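Local coordinates for double Glycine Motif Protease domain from AMS/PCAT Transporter (Lachnospiraceae bacterium C6A11, PDB 6MPZ), which probably cleaves leader peptides after a double-glycine motif, as a papain-like C39 cysteine protease, so that the transporter can export the matured peptide, at residues A33-Y38 against Y71-K76; V103-F108 against E128-S133. All coordinates share one frame; numbering follows the deposited sequence.

Interaction 1 of 2, residues A33-Y38 against Y71-K76; sequences AMVLAY and YGLEAK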
loop_
_atom_site.group_PDB
_atom_site.type_symbol
_atom_site.label_atom_id
_atom_site.label_comp_id
_atom_site.label_asym_id
_atom_site.label_seq_id
_atom_site.Cartn_x
_atom_site.Cartn_y
_atom_site.Cartn_z
ATOM N N ALA A 33 -3.637 5.694 -4.688
ATOM C CA ALA A 33 -3.771 6.261 -6.054
ATOM C C ALA A 33 -2.896 5.462 -7.034
ATOM O O ALA A 33 -3.373 5.036 -8.100
ATOM C CB ALA A 33 -3.433 7.767 -6.073
ATOM N N MET A 34 -1.652 5.196 -6.616
ATOM C CA MET A 34 -0.703 4.313 -7.337
ATOM C C MET A 34 -1.247 2.917 -7.560
ATOM O O MET A 34 -1.101 2.400 -8.678
ATOM C CB MET A 34 0.638 4.231 -6.615
ATOM C CG MET A 34 1.405 5.487 -6.702
ATOM S SD MET A 34 3.091 5.591 -5.995
ATOM C CE MET A 34 2.762 5.942 -4.290
ATOM N N VAL A 35 -1.859 2.307 -6.536
ATOM C CA VAL A 35 -2.502 0.981 -6.710
ATOM C C VAL A 35 -3.663 1.036 -7.724
ATOM O O VAL A 35 -3.763 0.181 -8.597
ATOM C CB VAL A 35 -2.980 0.304 -5.382
ATOM C CG1 VAL A 35 -3.714 -1.010 -5.662
ATOM C CG2 VAL A 35 -1.822 -0.005 -4.472
ATOM N N LEU A 36 -4.512 2.040 -7.599
ATOM C CA LEU A 36 -5.575 2.298 -8.573
ATOM C C LEU A 36 -5.065 2.474 -10.020
ATOM O O LEU A 36 -5.627 1.903 -10.959
ATOM C CB LEU A 36 -6.394 3.524 -8.140
ATOM C CG LEU A 36 -7.274 3.247 -6.894
ATOM C CD1 LEU A 36 -7.766 4.558 -6.255
ATOM C CD2 LEU A 36 -8.450 2.306 -7.237
ATOM N N ALA A 37 -3.970 3.226 -10.168
ATOM C CA ALA A 37 -3.335 3.457 -11.459
ATOM C C ALA A 37 -2.760 2.171 -12.069
ATOM O O ALA A 37 -2.836 2.002 -13.268
ATOM C CB ALA A 37 -2.261 4.534 -11.324
ATOM N N TYR A 38 -2.230 1.255 -11.238
ATOM C CA TYR A 38 -1.755 -0.061 -11.702
ATOM C C TYR A 38 -2.901 -0.841 -12.365
ATOM O O TYR A 38 -2.692 -1.501 -13.397
ATOM C CB TYR A 38 -1.143 -0.880 -10.545
ATOM C CG TYR A 38 -0.748 -2.305 -10.893
ATOM C CD1 TYR A 38 0.499 -2.599 -11.475
ATOM C CD2 TYR A 38 -1.626 -3.363 -10.681
ATOM C CE1 TYR A 38 0.862 -3.925 -11.789
ATOM C CE2 TYR A 38 -1.287 -4.689 -11.001
ATOM C CZ TYR A 38 -0.070 -4.975 -11.572
ATOM O OH TYR A 38 0.231 -6.298 -11.835
ATOM N N TYR A 71 -14.061 1.399 -4.932
ATOM C CA TYR A 71 -13.537 1.497 -6.310
ATOM C C TYR A 71 -13.428 0.154 -7.043
ATOM O O TYR A 71 -12.808 0.087 -8.100
ATOM C CB TYR A 71 -12.159 2.161 -6.317
ATOM C CG TYR A 71 -12.080 3.536 -5.698
ATOM C CD1 TYR A 71 -13.044 4.521 -5.961
ATOM C CD2 TYR A 71 -10.984 3.877 -4.886
ATOM C CE1 TYR A 71 -12.943 5.786 -5.411
ATOM C CE2 TYR A 71 -10.869 5.140 -4.321
ATOM C CZ TYR A 71 -11.840 6.093 -4.588
ATOM O OH TYR A 71 -11.675 7.343 -4.016
ATOM N N GLY A 72 -13.991 -0.920 -6.487
ATOM C CA GLY A 72 -14.084 -2.207 -7.201
ATOM C C GLY A 72 -12.972 -3.219 -6.949
ATOM O O GLY A 72 -12.984 -4.298 -7.525
ATOM N N LEU A 73 -12.022 -2.890 -6.076
ATOM C CA LEU A 73 -10.984 -3.830 -5.692
ATOM C C LEU A 73 -11.392 -4.622 -4.461
ATOM O O LEU A 73 -11.966 -4.084 -3.520
ATOM C CB LEU A 73 -9.675 -3.076 -5.401
ATOM C CG LEU A 73 -9.027 -2.315 -6.554
ATOM C CD1 LEU A 73 -7.834 -1.540 -6.030
ATOM C CD2 LEU A 73 -8.597 -3.284 -7.628
ATOM N N GLU A 74 -11.077 -5.906 -4.461
ATOM C CA GLU A 74 -11.139 -6.674 -3.239
ATOM C C GLU A 74 -9.891 -6.276 -2.438
ATOM O O GLU A 74 -8.796 -6.141 -3.005
ATOM C CB GLU A 74 -11.143 -8.162 -3.539
ATOM C CG GLU A 74 -11.568 -8.982 -2.353
ATOM C CD GLU A 74 -10.860 -10.314 -2.263
ATOM O OE1 GLU A 74 -10.873 -11.078 -3.255
ATOM O OE2 GLU A 74 -10.287 -10.571 -1.187
ATOM N N ALA A 75 -10.061 -6.056 -1.141
ATOM C CA ALA A 75 -9.013 -5.563 -0.277
ATOM C C ALA A 75 -9.022 -6.214 1.127
ATOM O O ALA A 75 -10.042 -6.154 1.840
ATOM C CB ALA A 75 -9.167 -4.050 -0.149
ATOM N N LYS A 76 -7.857 -6.720 1.547
ATOM C CA LYS A 76 -7.688 -7.362 2.841
ATOM C C LYS A 76 -6.428 -6.872 3.547
ATOM O O LYS A 76 -5.435 -6.592 2.909
ATOM C CB LYS A 76 -7.622 -8.869 2.651
ATOM C CG LYS A 76 -8.987 -9.477 2.313
ATOM C CD LYS A 76 -8.997 -10.998 2.351
ATOM C CE LYS A 76 -8.387 -11.652 1.110
ATOM N NZ LYS A 76 -9.103 -12.890 0.637
#

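Interaction 2 of 2, residues V103-F108 against E128-S133; sequences VVLKGF and EEFDRS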
loop_
_atom_site.group_PDB
_atom_site.type_symbol
_atom_site.label_atom_id
_atom_site.label_comp_id
_atom_site.label_asym_id
_atom_site.label_seq_id
_atom_site.Cartn_x
_atom_site.Cartn_y
_atom_site.Cartn_z
ATOM N N VAL A 103 3.803 3.351 2.215
ATOM C CA VAL A 103 4.474 3.286 0.944
ATOM C C VAL A 103 3.874 2.146 0.117
ATOM O O VAL A 103 3.167 1.281 0.656
ATOM C CB VAL A 103 5.971 3.130 1.117
ATOM C CG1 VAL A 103 6.534 4.274 1.960
ATOM C CG2 VAL A 103 6.332 1.754 1.716
ATOM N N VAL A 104 4.154 2.157 -1.195
ATOM C CA VAL A 104 3.707 1.079 -2.095
ATOM C C VAL A 104 4.835 0.099 -2.371
ATOM O O VAL A 104 5.871 0.517 -2.882
ATOM C CB VAL A 104 3.215 1.606 -3.440
ATOM C CG1 VAL A 104 2.772 0.423 -4.332
ATOM C CG2 VAL A 104 2.060 2.546 -3.209
ATOM N N LEU A 105 4.617 -1.180 -2.040
ATOM C CA LEU A 105 5.613 -2.237 -2.288
ATOM C C LEU A 105 5.347 -2.890 -3.650
ATOM O O LEU A 105 4.224 -3.458 -3.892
ATOM C CB LEU A 105 5.613 -3.290 -1.178
ATOM C CG LEU A 105 6.593 -4.490 -1.240
ATOM C CD1 LEU A 105 8.031 -4.035 -1.402
ATOM C CD2 LEU A 105 6.517 -5.359 -0.002
ATOM N N LYS A 106 6.356 -2.786 -4.526
ATOM C CA LYS A 106 6.287 -3.309 -5.874
ATOM C C LYS A 106 6.827 -4.727 -5.987
ATOM O O LYS A 106 6.393 -5.460 -6.878
ATOM C CB LYS A 106 7.044 -2.417 -6.838
ATOM C CG LYS A 106 6.469 -1.006 -6.940
ATOM C CD LYS A 106 7.248 -0.176 -7.931
ATOM C CE LYS A 106 8.572 0.217 -7.318
ATOM N NZ LYS A 106 9.377 1.035 -8.213
ATOM N N GLY A 107 7.728 -5.095 -5.069
ATOM C CA GLY A 107 8.280 -6.446 -4.934
ATOM C C GLY A 107 9.702 -6.418 -4.432
ATOM O O GLY A 107 10.178 -5.386 -3.954
ATOM N N PHE A 108 10.387 -7.547 -4.621
ATOM C CA PHE A 108 11.762 -7.789 -4.155
ATOM C C PHE A 108 12.612 -8.322 -5.305
ATOM O O PHE A 108 12.095 -9.012 -6.204
ATOM C CB PHE A 108 11.739 -8.822 -3.039
ATOM C CG PHE A 108 10.934 -8.398 -1.824
ATOM C CD1 PHE A 108 11.494 -7.574 -0.836
ATOM C CD2 PHE A 108 9.616 -8.830 -1.655
ATOM C CE1 PHE A 108 10.762 -7.178 0.260
ATOM C CE2 PHE A 108 8.870 -8.429 -0.547
ATOM C CZ PHE A 108 9.443 -7.618 0.412
ATOM N N GLU A 128 17.962 -5.333 4.901
ATOM C CA GLU A 128 18.135 -5.155 6.352
ATOM C C GLU A 128 17.324 -3.957 6.799
ATOM O O GLU A 128 16.568 -4.069 7.786
ATOM C CB GLU A 128 19.603 -5.071 6.779
ATOM C CG GLU A 128 20.412 -3.977 6.051
ATOM C CD GLU A 128 20.351 -2.578 6.637
ATOM O OE1 GLU A 128 19.896 -2.404 7.786
ATOM O OE2 GLU A 128 20.753 -1.642 5.900
ATOM N N GLU A 129 17.422 -2.847 6.048
ATOM C CA GLU A 129 16.638 -1.652 6.337
ATOM C C GLU A 129 15.129 -1.924 6.096
ATOM O O GLU A 129 14.306 -1.604 6.939
ATOM C CB GLU A 129 17.119 -0.481 5.497
ATOM C CG GLU A 129 16.327 0.805 5.678
ATOM C CD GLU A 129 16.830 1.950 4.842
ATOM O OE1 GLU A 129 18.054 2.053 4.705
ATOM O OE2 GLU A 129 16.031 2.816 4.411
ATOM N N PHE A 130 14.781 -2.570 4.991
ATOM C CA PHE A 130 13.389 -2.987 4.786
ATOM C C PHE A 130 12.832 -3.686 6.000
ATOM O O PHE A 130 11.806 -3.271 6.524
ATOM C CB PHE A 130 13.224 -3.919 3.593
ATOM C CG PHE A 130 11.796 -4.340 3.362
ATOM C CD1 PHE A 130 10.912 -3.514 2.630
ATOM C CD2 PHE A 130 11.310 -5.510 3.909
ATOM C CE1 PHE A 130 9.592 -3.895 2.419
ATOM C CE2 PHE A 130 9.990 -5.881 3.704
ATOM C CZ PHE A 130 9.135 -5.069 2.942
ATOM N N ASP A 131 13.542 -4.716 6.461
ATOM C CA ASP A 131 13.108 -5.533 7.599
ATOM C C ASP A 131 12.860 -4.714 8.864
ATOM O O ASP A 131 11.922 -5.027 9.602
ATOM C CB ASP A 131 14.095 -6.680 7.892
ATOM C CG ASP A 131 14.095 -7.788 6.798
ATOM O OD1 ASP A 131 13.259 -7.775 5.857
ATOM O OD2 ASP A 131 14.936 -8.705 6.876
ATOM N N ARG A 132 13.651 -3.659 9.127
ATOM C CA ARG A 132 13.351 -2.812 10.302
ATOM C C ARG A 132 12.249 -1.768 10.089
ATOM O O ARG A 132 11.555 -1.430 11.039
ATOM C CB ARG A 132 14.600 -2.187 10.905
ATOM C CG ARG A 132 15.374 -1.183 10.101
ATOM C CD ARG A 132 16.395 -0.409 10.950
ATOM N NE ARG A 132 17.769 -0.915 10.757
ATOM C CZ ARG A 132 18.581 -0.617 9.741
ATOM N NH1 ARG A 132 18.258 0.312 8.853
ATOM N NH2 ARG A 132 19.794 -1.168 9.730
ATOM N N SER A 133 12.091 -1.282 8.859
ATOM C CA SER A 133 11.136 -0.221 8.516
ATOM C C SER A 133 9.687 -0.734 8.291
ATOM O O SER A 133 8.706 -0.084 8.709
ATOM C CB SER A 133 11.586 0.536 7.264
ATOM O OG SER A 133 12.738 1.278 7.542
#

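Interaction 1 of 2, residues A33-Y38 against Y71-K76
The contact packs helix 27-38 of the C39 peptidase fold against the turn that leads from helix 61-70 into the edge strand 74-79, and Leu36 meeting Tyr71 is its centre. The two side chains cross at about a right angle. Leu36 lays both methyls along one side of the phenol ring: CD1 sits 3.6 Å from Tyr71 CD2 and 3.7 Å from Tyr71 CE2, while Leu36 CD2 rests 3.8 Å from Tyr71 CB, at the root of the ring. The approach to the ring is oblique. Tyr71 holds its CG anti to the carbonyl carbon (chi1 -57°), which sets the ring beside Leu36; its hydroxyl is hydrogen-bonded to Asp51, which ties down the far end of the ring. Val48 of helix 45-52 touches both Leu36 and Tyr71.

Leu73 contributes a single methyl. Its CD1 touches two neighbours on the helix, 4.1 Å from Leu36 CD2 and 4.2 Å from Val35 CG1, and Val35 in turn leans on Phe141 of strand 137-142. No hydrogen bond joins the two segments; every close contact in the 175 Å² they bury is apolar.

Gly72, at phi 94°, is the C-prime residue of a Schellman motif in which Leu73 N bonds to Ala68 O and Gly72 N to Arg69 O; it ends helix 61-70, and the residues either side of it, Tyr71 and Leu73, both point their side chains toward helix 27-38. The strand that follows pairs with 137-142, and Lys76 packs on the backbone of the bound peptide. A Schellman-capped helix turning into a sheet edge, packed against helix 27-38, thus joins the helical and sheet parts of this papain-like fold.

Interaction 2 of 2, residues V103-F108 against E128-S133
Phe130 presents one face of its ring to the edge of Phe108, and these two side chains, with Leu105, carry the whole contact. The rings make a T-shaped pair, with centroids 5.1 Å apart and planes at 87°. Phe108 CE1 stands 3.7 Å above the Phe130 face, a little off its middle, while Phe108 CZ meets the rim at Phe130 CZ, 3.6 Å away. Phe130 gets there by setting CG anti to its backbone N (chi1 -179°), which extends the ring from the helix toward the sheet.

Leu105 closes in from the strand. Its CD2 lies 4.0 Å from Phe130 CZ, an oblique approach, and its CD1 is 4.1 Å from Phe130 CE1. The same CD1 also sits over one face of Phe108, so this methyl bears on both rings.

The arrangement seats the short helix 127-133 on the antiparallel sheet of the peptidase fold, with the Phe130 ring reaching the inner strand 101-109 and its neighbours 93-97 and 112-117. Ala113 of strand 112-117 touches both phenylalanines, and Leu85 of helix 82-88 touches both Leu105 and Phe130. Between Leu105 and Phe108 the strand carries a classic beta bulge, Lys106 and Gly107 both facing Tyr114. At the backbone angles of Gly107 a CB would press on the carbonyl O of Lys106. Beside the apolar cluster, Asp131 OD1 lies in the plane of the Phe130 ring at its edge, and this carboxylate forms a salt bridge with Lys86.

Both contacts are buried, lack hydrogen bonds between their segments and lie beside the same antiparallel sheet, yet they are on opposite sides of the chain's centre, with about 19 Å between their centres. Interaction 1 works at the turn leading into the edge strand 74-79, where aliphatic branches meet a tyrosine whose hydroxyl still finds a polar partner; interaction 2 involves the inner strand 101-109 and rests on an aromatic pair with a leucine alongside. The former buries more surface, 175 against 124 Å². Their segments touch directly, though through residues that take no part in either contact: Met34 CE packs 3.6 Å from Val104 CG2.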